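Local coordinates for Cj0977 (PDB 3BNV), which is of unknown biochemical function but serves as a sigma28-regulated, nonflagellar virulence protein of Campylobacter jejuni, built on a hot-dog fold, at residues V88-K93 with Q140-D145. Sequence-based numbering, arbitrary orientation.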
# COMPACT_ATOMS: atom_id res chain seq x y z
N VAL A 88 -4.07 -2.33 -13.87
CA VAL A 88 -3.76 -1.47 -12.77
C VAL A 88 -4.93 -1.54 -11.82
O VAL A 88 -5.98 -2.12 -12.16
CB VAL A 88 -3.53 -0.01 -13.21
CG1 VAL A 88 -2.48 0.06 -14.28
CG2 VAL A 88 -4.83 0.63 -13.68
N ILE A 89 -4.76 -1.00 -10.61
CA ILE A 89 -5.92 -0.86 -9.73
C ILE A 89 -6.41 0.57 -9.69
O ILE A 89 -5.60 1.48 -9.79
CB ILE A 89 -5.70 -1.44 -8.35
CG1 ILE A 89 -4.85 -0.54 -7.48
CG2 ILE A 89 -5.11 -2.84 -8.48
CD1 ILE A 89 -4.64 -1.08 -6.06
N ILE A 90 -7.72 0.77 -9.61
CA ILE A 90 -8.27 2.12 -9.76
C ILE A 90 -9.02 2.58 -8.56
O ILE A 90 -9.40 3.74 -8.47
CB ILE A 90 -9.21 2.21 -10.92
CG1 ILE A 90 -10.29 1.15 -10.80
CG2 ILE A 90 -8.44 2.12 -12.20
CD1 ILE A 90 -11.49 1.45 -11.61
N GLY A 91 -9.25 1.66 -7.64
CA GLY A 91 -9.99 1.98 -6.43
C GLY A 91 -9.89 0.88 -5.40
O GLY A 91 -9.69 -0.28 -5.77
N SER A 92 -10.02 1.23 -4.12
CA SER A 92 -10.08 0.20 -3.06
C SER A 92 -10.86 0.64 -1.84
O SER A 92 -11.01 1.84 -1.55
CB SER A 92 -8.67 -0.27 -2.65
OG SER A 92 -7.83 0.85 -2.45
N LYS A 93 -11.36 -0.36 -1.12
CA LYS A 93 -12.08 -0.15 0.12
C LYS A 93 -11.59 -1.21 1.11
O LYS A 93 -11.96 -2.38 0.98
CB LYS A 93 -13.57 -0.29 -0.13
CG LYS A 93 -14.43 -0.20 1.11
CD LYS A 93 -14.90 1.22 1.35
CE LYS A 93 -15.31 1.46 2.80
NZ LYS A 93 -16.68 0.93 3.07
N GLN A 140 -10.51 -2.77 -6.99
CA GLN A 140 -11.00 -2.71 -8.35
C GLN A 140 -9.83 -2.72 -9.33
O GLN A 140 -9.03 -1.81 -9.34
CB GLN A 140 -11.87 -1.47 -8.53
CG GLN A 140 -13.20 -1.48 -7.78
CD GLN A 140 -14.05 -0.24 -8.10
OE1 GLN A 140 -13.55 0.90 -8.02
NE2 GLN A 140 -15.32 -0.45 -8.49
N VAL A 141 -9.75 -3.77 -10.14
CA VAL A 141 -8.69 -3.95 -11.13
C VAL A 141 -9.24 -3.67 -12.53
O VAL A 141 -10.29 -4.13 -12.86
CB VAL A 141 -8.15 -5.39 -11.15
CG1 VAL A 141 -6.96 -5.49 -12.09
CG2 VAL A 141 -7.79 -5.90 -9.74
N VAL A 142 -8.51 -2.92 -13.34
CA VAL A 142 -8.89 -2.72 -14.73
C VAL A 142 -7.74 -3.15 -15.62
O VAL A 142 -6.56 -2.93 -15.28
CB VAL A 142 -9.22 -1.24 -15.06
CG1 VAL A 142 -9.37 -1.09 -16.53
CG2 VAL A 142 -10.50 -0.79 -14.36
N SER A 143 -8.06 -3.75 -16.77
CA SER A 143 -7.01 -4.18 -17.69
C SER A 143 -7.14 -3.56 -19.07
O SER A 143 -8.20 -3.06 -19.46
CB SER A 143 -6.90 -5.70 -17.76
OG SER A 143 -8.12 -6.30 -18.13
N THR A 144 -6.05 -3.56 -19.80
CA THR A 144 -6.13 -3.06 -21.15
C THR A 144 -5.46 -4.06 -22.07
O THR A 144 -4.75 -4.98 -21.61
CB THR A 144 -5.53 -1.64 -21.24
OG1 THR A 144 -4.24 -1.61 -20.62
CG2 THR A 144 -6.43 -0.65 -20.51
N ASP A 145 -5.71 -3.93 -23.37
CA ASP A 145 -5.13 -4.86 -24.34
C ASP A 145 -3.69 -4.44 -24.60
O ASP A 145 -2.87 -5.27 -24.98
CB ASP A 145 -5.94 -4.94 -25.65
CG ASP A 145 -7.44 -5.16 -25.40
OD1 ASP A 145 -8.05 -4.31 -24.71
OD2 ASP A 145 -8.02 -6.15 -25.90
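Val88 meets Val142 as an antiparallel hydrogen-bonded pair, where the strand 87-96 runs beside the strand 132-143 in the curved sheet of the hot-dog fold. Two main-chain bonds close this ring: Val88 N to Val142 O at 2.9 Å, and Val142 N back to Val88 O, each nearly straight. One residue on, Ile89 faces Val141 in a non-hydrogen-bonded pair. Their side chains lie on the concave side, and Ile89 packs on Phe71, Asn75 and Gln79 of the helix 67-82, the central helix wrapped by the sheet; Ile89 CG2 only brushes Val141 CG2, at 4.3 Å. Ile89 N points away from Val141 and hydrogen-bonds Asp67 OD1 of the second subunit.

Ile90 N donates to Gln140 O (2.9 Å), while Gln140 N bonds Gly91 O, so Ile90 and Gly91 together stand opposite the single residue Gln140, as in a classic beta bulge; psi of Ile90, -10°, has left the extended range, as expected of the first bulge residue. The Ile90 side chain thereby reaches the outer face with Gln140 and Val142. Its CG1, lodged between backbone N and carbonyl carbon (chi1 54°), lies 3.8 Å from Gln140 CB, and the extended chain carries CD1 over to Val142 CG2 at 3.7 Å. Gln140 CG sits beside its own backbone N (chi1 -69°); the extended chain beyond crosses Ile90 at a slant, bringing OE1 4.0 Å from Gly91 CA. From Gly91 through Lys93 the strand's other edge pairs antiparallel with a strand of the second subunit.

Between the two segments the hydrogen bonds are all main-chain and set the register, while the bulge brings Ile90 round to Gln140 and Val142. Bonded along both edges, strand 87-96 becomes an inner strand of the dimer's continuous sheet.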